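Local coordinates for PATF (Prochloron didemni, PDB 4BG2), which probably belongs to the patellamide pathway and has the ten-stranded barrel of cyanobactin prenyltransferases, though its own reaction is uncertain, at residues 65-70 with 118-123; 134-139 with 178-183. One frame throughout, in Å; residues are numbered along the deposited sequence. Where two conformers were deposited one is given.

Interaction 1 and interaction 2 are two seams of the same antiparallel barrel, with centres about 10 Å apart. Strands 116-124 and 133-140 lie side by side between them, so each seam supplies one strand of a third pairing. There Thr120 N lies 2.8 Å from Tyr137 O, a probable hydrogen bond, and Gly122 O lies 2.8 Å from Met135 N, also a probable hydrogen bond. A polar chain joins the seams: His124 is hydrogen-bonded through NE2 to Glu67 OE2, in the conformer given, and through ND1 to Glu179 OE2. These groups lie on the face turned from the surrounding helices. In related ABBA prenyltransferases substrates bind in the lumen; whether this one does so is not established.

Interaction 1. Residues 65-70 with 118-123; sequences RYEVCN and NNTIGV
Tyr66 and Val123, and Val68 and Ile121, are the hydrogen-bonded pairs of this antiparallel seam. The strand axes are 4.7 Å apart at closest approach. Tyr66 N donates to Val123 O, and Val123 N returns a bond to Tyr66 O that is the bent one of the four, 135° at its hydrogen. Val68 N to Ile121 O is nearly straight, 2.9 Å with 169° at its hydrogen, and Ile121 N answers to Val68 O. Glu67 faces Gly122 as the non-hydrogen-bonded pair between them. The backbones come close here, with CA of Glu67 4.2 Å from CA of Gly122. Gly122 CA is also 2.9 Å from Tyr66 O, and Glu67 OE1 lies over the same CA.

The main side-chain bond is that of Thr120 OG1 to Glu67 OE1, 3.2 Å. It rests on one of two deposited conformers of Glu67. The hydroxyl meets the carboxylate on its anti side and somewhat out of its plane. The Glu67 chain is bent at chi2 (-50°), which brings OE1 back to Gly122. Thr120 OG1 also accepts from Tyr137 N, and Glu67 OE2 is held by His124. At the Asn70 end, a water bridges Asn70 N and Asn119 O.

Apolar contact is lighter. Thr120 CG2 lies 3.8 Å from Cys69 CB and also touches its sulfur. SG sits between the backbone N and the carbonyl carbon, near Asn118 ND2. Val123 CG2 comes to the edge of the Tyr66 ring, 4.4 Å from CD2.

Tyr66, Val68 and Val123 pack on Phe37 of helix 34-42, and the Tyr66 ring also meets His22 of helix 3-25. Strand 48-57 pairs with the other edge of 65-70, through Ser53, Glu51 and Ser49, and strand 133-140 borders 118-123 on its other edge.

Interaction 2. Residues 134-139 with 178-183; sequences VMLYIH and FELFFD
Strands 133-140 and 173-181 are antiparallel neighbours in the barrel wall, joined here by Val134 with Leu180 and Leu136 with Phe178. Each pair exchanges two backbone bonds. Leu180 N to Val134 O is short and nearly straight, 2.8 Å and 175° at the hydrogen. Val134 N to Leu180 O is more oblique, with the donor tilted from the carbonyl plane. Met135 and Glu179 form the non-hydrogen-bonded pair between them.

On the Met135 face, the selenomethionine crosses Glu179 at about a right angle. Its SE lies 3.8 Å from Glu179 CB. CG is anti to the backbone N (chi1 -178°), and the bends beyond it bring CE to 3.3 Å from Phe178 O. CE also rests over one face of the Tyr137 ring, toward its rim.

On the other face helices 79-91 and 101-110 pack outside the barrel, as in the ABBA fold of related prenyltransferases. Ile138 CG1 comes to the edge of the Phe178 ring, 3.7 Å from CE1, while Phe103 meets that ring edge-to-face. Phe182 CE1 lies 3.9 Å from Val134 CG2, which sits in the ring plane.

Glu179 runs extended to a salt bridge with Arg187, and its OE2 is hydrogen-bonded to Ser133 OG and His124 ND1. Cut back to an alanine, this position would probably leave Arg187 without this carboxylate and the selenium without the CG and CD it now touches.

Interaction 1. Residues 65-70 with 118-123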
loop_
_atom_site.group_PDB
_atom_site.type_symbol
_atom_site.label_atom_id
_atom_site.label_comp_id
_atom_site.label_asym_id
_atom_site.label_seq_id
_atom_site.Cartn_x
_atom_site.Cartn_y
_atom_site.Cartn_z
ATOM N N ARG A 65 1.618 -4.203 -9.675
ATOM C CA ARG A 65 1.427 -3.357 -8.509
ATOM C C ARG A 65 2.496 -3.639 -7.454
ATOM O O ARG A 65 2.600 -4.780 -6.948
ATOM C CB ARG A 65 0.051 -3.588 -7.893
ATOM C CG ARG A 65 -1.107 -3.322 -8.826
ATOM C CD ARG A 65 -2.371 -4.027 -8.364
ATOM N NE ARG A 65 -2.670 -3.681 -6.979
ATOM C CZ ARG A 65 -3.350 -2.613 -6.601
ATOM N NH1 ARG A 65 -3.860 -1.765 -7.490
ATOM N NH2 ARG A 65 -3.519 -2.386 -5.311
ATOM N N TYR A 66 3.286 -2.612 -7.131
ATOM C CA TYR A 66 4.363 -2.712 -6.165
ATOM C C TYR A 66 4.467 -1.486 -5.287
ATOM O O TYR A 66 4.333 -0.342 -5.766
ATOM C CB TYR A 66 5.693 -2.806 -6.889
ATOM C CG TYR A 66 5.740 -3.866 -7.945
ATOM C CD1 TYR A 66 6.002 -5.185 -7.605
ATOM C CD2 TYR A 66 5.559 -3.553 -9.294
ATOM C CE1 TYR A 66 6.051 -6.170 -8.566
ATOM C CE2 TYR A 66 5.631 -4.537 -10.268
ATOM C CZ TYR A 66 5.872 -5.848 -9.887
ATOM O OH TYR A 66 5.938 -6.866 -10.821
ATOM N N GLU A 67 4.749 -1.719 -4.012
ATOM C CA GLU A 67 5.202 -0.677 -3.096
ATOM C C GLU A 67 6.557 -1.128 -2.550
ATOM O O GLU A 67 6.682 -2.234 -2.043
ATOM C CB GLU A 67 4.259 -0.485 -1.892
ATOM C CG GLU A 67 2.863 -0.023 -2.152
ATOM C CD GLU A 67 2.799 1.197 -3.032
ATOM O OE1 GLU A 67 3.627 2.240 -2.902
ATOM O OE2 GLU A 67 1.876 1.036 -3.827
ATOM N N VAL A 68 7.555 -0.245 -2.640
ATOM C CA VAL A 68 8.879 -0.502 -2.140
ATOM C C VAL A 68 9.298 0.567 -1.142
ATOM O O VAL A 68 9.090 1.787 -1.354
ATOM C CB VAL A 68 9.871 -0.537 -3.304
ATOM C CG1 VAL A 68 11.288 -0.816 -2.793
ATOM C CG2 VAL A 68 9.459 -1.605 -4.306
ATOM N N CYS A 69 9.899 0.139 -0.046
ATOM C CA CYS A 69 10.527 1.106 0.850
ATOM C C CYS A 69 11.639 0.493 1.668
ATOM O O CYS A 69 11.709 -0.726 1.850
ATOM C CB CYS A 69 9.495 1.738 1.789
ATOM S SG CYS A 69 8.773 0.594 3.003
ATOM N N ASN A 70 12.485 1.377 2.190
ATOM C CA ASN A 70 13.510 0.991 3.116
ATOM C C ASN A 70 12.848 0.501 4.396
ATOM O O ASN A 70 11.891 1.094 4.879
ATOM C CB ASN A 70 14.453 2.171 3.380
ATOM C CG ASN A 70 15.543 1.819 4.349
ATOM O OD1 ASN A 70 15.289 1.644 5.541
ATOM N ND2 ASN A 70 16.764 1.680 3.848
ATOM N N ASN A 118 9.041 6.978 6.962
ATOM C CA ASN A 118 9.459 7.049 5.570
ATOM C C ASN A 118 8.263 7.275 4.696
ATOM O O ASN A 118 7.122 7.309 5.170
ATOM C CB ASN A 118 10.182 5.766 5.136
ATOM C CG ASN A 118 9.276 4.528 5.115
ATOM O OD1 ASN A 118 8.101 4.580 4.761
ATOM N ND2 ASN A 118 9.858 3.395 5.425
ATOM N N ASN A 119 8.537 7.420 3.416
ATOM C CA ASN A 119 7.535 7.193 2.384
ATOM C C ASN A 119 7.989 6.029 1.505
ATOM O O ASN A 119 9.163 5.718 1.462
ATOM C CB ASN A 119 7.288 8.443 1.566
ATOM C CG ASN A 119 8.503 8.863 0.757
ATOM O OD1 ASN A 119 9.376 9.594 1.246
ATOM N ND2 ASN A 119 8.570 8.395 -0.475
ATOM N N THR A 120 7.039 5.377 0.853
ATOM C CA THR A 120 7.330 4.335 -0.102
ATOM C C THR A 120 7.426 4.957 -1.494
ATOM O O THR A 120 7.125 6.135 -1.693
ATOM C CB THR A 120 6.175 3.303 -0.186
ATOM O OG1 THR A 120 5.004 3.966 -0.613
ATOM C CG2 THR A 120 5.879 2.669 1.145
ATOM N N ILE A 121 7.803 4.154 -2.475
ATOM C CA ILE A 121 7.449 4.490 -3.830
ATOM C C ILE A 121 6.806 3.268 -4.450
ATOM O O ILE A 121 7.185 2.139 -4.187
ATOM C CB ILE A 121 8.641 4.967 -4.700
ATOM C CG1 ILE A 121 9.798 4.000 -4.658
ATOM C CG2 ILE A 121 9.116 6.349 -4.250
ATOM C CD1 ILE A 121 10.789 4.203 -5.769
ATOM N N GLY A 122 5.869 3.523 -5.333
ATOM C CA GLY A 122 5.143 2.470 -5.940
ATOM C C GLY A 122 4.468 2.888 -7.199
ATOM O O GLY A 122 4.290 4.083 -7.457
ATOM N N VAL A 123 4.123 1.877 -7.992
ATOM C CA VAL A 123 3.359 2.038 -9.198
ATOM C C VAL A 123 2.276 0.966 -9.245
ATOM O O VAL A 123 2.518 -0.190 -8.874
ATOM C CB VAL A 123 4.213 1.916 -10.485
ATOM C CG1 VAL A 123 5.131 3.099 -10.619
ATOM C CG2 VAL A 123 5.000 0.612 -10.546
HETATM O O HOH W 1 13.101 3.882 6.178
HETATM O O HOH W 2 11.932 4.309 1.754
#

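Interaction 2. Residues 134-139 with 178-183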
loop_
_atom_site.group_PDB
_atom_site.type_symbol
_atom_site.label_atom_id
_atom_site.label_comp_id
_atom_site.label_asym_id
_atom_site.label_seq_id
_atom_site.Cartn_x
_atom_site.Cartn_y
_atom_site.Cartn_z
ATOM N N VAL A 134 0.975 6.303 -9.921
ATOM C CA VAL A 134 2.047 6.244 -8.933
ATOM C C VAL A 134 1.346 6.199 -7.564
ATOM O O VAL A 134 0.327 6.879 -7.344
ATOM C CB VAL A 134 2.995 7.456 -9.035
ATOM C CG1 VAL A 134 3.938 7.520 -7.847
ATOM C CG2 VAL A 134 3.815 7.356 -10.292
HETATM N N MSE A 135 1.861 5.353 -6.678
HETATM C CA MSE A 135 1.295 5.174 -5.351
HETATM C C MSE A 135 2.374 5.480 -4.368
HETATM O O MSE A 135 3.496 4.974 -4.457
HETATM C CB MSE A 135 0.815 3.721 -5.195
HETATM C CG MSE A 135 0.151 3.462 -3.838
HETATM SE SE MSE A 135 -1.703 4.120 -3.855
HETATM C CE MSE A 135 -1.564 5.354 -2.354
ATOM N N LEU A 136 2.064 6.352 -3.430
ATOM C CA LEU A 136 3.026 6.776 -2.429
ATOM C C LEU A 136 2.373 6.693 -1.060
ATOM O O LEU A 136 1.345 7.314 -0.823
ATOM C CB LEU A 136 3.465 8.211 -2.691
ATOM C CG LEU A 136 4.017 8.502 -4.098
ATOM C CD1 LEU A 136 4.100 9.991 -4.372
ATOM C CD2 LEU A 136 5.387 7.896 -4.316
ATOM N N TYR A 137 2.999 5.957 -0.143
ATOM C CA TYR A 137 2.485 5.859 1.196
ATOM C C TYR A 137 3.447 6.550 2.142
ATOM O O TYR A 137 4.650 6.365 2.032
ATOM C CB TYR A 137 2.334 4.383 1.601
ATOM C CG TYR A 137 1.188 3.675 0.927
ATOM C CD1 TYR A 137 -0.123 3.957 1.296
ATOM C CD2 TYR A 137 1.405 2.701 -0.052
ATOM C CE1 TYR A 137 -1.192 3.300 0.710
ATOM C CE2 TYR A 137 0.330 2.047 -0.648
ATOM C CZ TYR A 137 -0.962 2.358 -0.253
ATOM O OH TYR A 137 -2.040 1.732 -0.816
ATOM N N ILE A 138 2.896 7.300 3.092
ATOM C CA ILE A 138 3.655 7.835 4.195
ATOM C C ILE A 138 3.402 6.929 5.403
ATOM O O ILE A 138 2.260 6.753 5.823
ATOM C CB ILE A 138 3.185 9.262 4.558
ATOM C CG1 ILE A 138 3.123 10.159 3.328
ATOM C CG2 ILE A 138 4.038 9.873 5.668
ATOM C CD1 ILE A 138 4.444 10.479 2.719
ATOM N N HIS A 139 4.463 6.389 5.984
ATOM C CA HIS A 139 4.358 5.582 7.196
ATOM C C HIS A 139 4.733 6.398 8.424
ATOM O O HIS A 139 5.840 6.900 8.524
ATOM C CB HIS A 139 5.239 4.358 7.095
ATOM C CG HIS A 139 4.755 3.381 6.088
ATOM N ND1 HIS A 139 3.638 2.605 6.291
ATOM C CD2 HIS A 139 5.222 3.055 4.861
ATOM C CE1 HIS A 139 3.443 1.833 5.236
ATOM N NE2 HIS A 139 4.382 2.100 4.347
ATOM N N PHE A 178 -1.203 8.425 -1.170
ATOM C CA PHE A 178 -1.442 9.393 -2.231
ATOM C C PHE A 178 -1.363 8.620 -3.523
ATOM O O PHE A 178 -0.317 8.041 -3.815
ATOM C CB PHE A 178 -0.348 10.462 -2.218
ATOM C CG PHE A 178 -0.350 11.300 -0.985
ATOM C CD1 PHE A 178 0.395 10.915 0.128
ATOM C CD2 PHE A 178 -1.081 12.482 -0.921
ATOM C CE1 PHE A 178 0.421 11.700 1.254
ATOM C CE2 PHE A 178 -1.051 13.277 0.205
ATOM C CZ PHE A 178 -0.305 12.882 1.301
ATOM N N GLU A 179 -2.467 8.557 -4.263
ATOM C CA GLU A 179 -2.485 7.862 -5.533
ATOM C C GLU A 179 -2.615 8.873 -6.644
ATOM O O GLU A 179 -3.534 9.668 -6.650
ATOM C CB GLU A 179 -3.611 6.815 -5.640
ATOM C CG GLU A 179 -3.495 5.986 -6.921
ATOM C CD GLU A 179 -4.140 4.598 -6.830
ATOM O OE1 GLU A 179 -5.039 4.418 -5.993
ATOM O OE2 GLU A 179 -3.707 3.678 -7.560
ATOM N N LEU A 180 -1.675 8.834 -7.579
ATOM C CA LEU A 180 -1.617 9.799 -8.665
ATOM C C LEU A 180 -1.792 9.122 -9.994
ATOM O O LEU A 180 -0.855 8.537 -10.524
ATOM C CB LEU A 180 -0.282 10.544 -8.631
ATOM C CG LEU A 180 -0.013 11.400 -7.379
ATOM C CD1 LEU A 180 0.263 10.542 -6.161
ATOM C CD2 LEU A 180 1.178 12.308 -7.613
ATOM N N PHE A 181 -2.998 9.212 -10.540
ATOM C CA PHE A 181 -3.311 8.581 -11.795
ATOM C C PHE A 181 -2.778 9.402 -12.968
ATOM O O PHE A 181 -2.679 10.640 -12.901
ATOM C CB PHE A 181 -4.805 8.372 -11.931
ATOM C CG PHE A 181 -5.382 7.397 -10.942
ATOM C CD1 PHE A 181 -5.377 6.034 -11.208
ATOM C CD2 PHE A 181 -5.982 7.840 -9.769
ATOM C CE1 PHE A 181 -5.954 5.133 -10.331
ATOM C CE2 PHE A 181 -6.562 6.941 -8.885
ATOM C CZ PHE A 181 -6.540 5.580 -9.164
ATOM N N PHE A 182 -2.499 8.706 -14.063
ATOM C CA PHE A 182 -1.851 9.322 -15.216
ATOM C C PHE A 182 -2.805 10.125 -16.104
ATOM O O PHE A 182 -2.364 10.774 -17.028
ATOM C CB PHE A 182 -1.118 8.274 -16.046
ATOM C CG PHE A 182 -0.021 7.572 -15.310
ATOM C CD1 PHE A 182 0.455 8.049 -14.106
ATOM C CD2 PHE A 182 0.558 6.452 -15.841
ATOM C CE1 PHE A 182 1.464 7.404 -13.425
ATOM C CE2 PHE A 182 1.589 5.812 -15.189
ATOM C CZ PHE A 182 2.042 6.284 -13.971
ATOM N N ASP A 183 -4.096 10.120 -15.789
ATOM C CA ASP A 183 -5.047 11.031 -16.421
ATOM C C ASP A 183 -5.287 12.313 -15.626
ATOM O O ASP A 183 -6.173 13.097 -15.972
ATOM C CB ASP A 183 -6.389 10.329 -16.628
ATOM C CG ASP A 183 -7.047 9.923 -15.340
ATOM O OD1 ASP A 183 -6.438 10.073 -14.241
ATOM O OD2 ASP A 183 -8.189 9.408 -15.415
#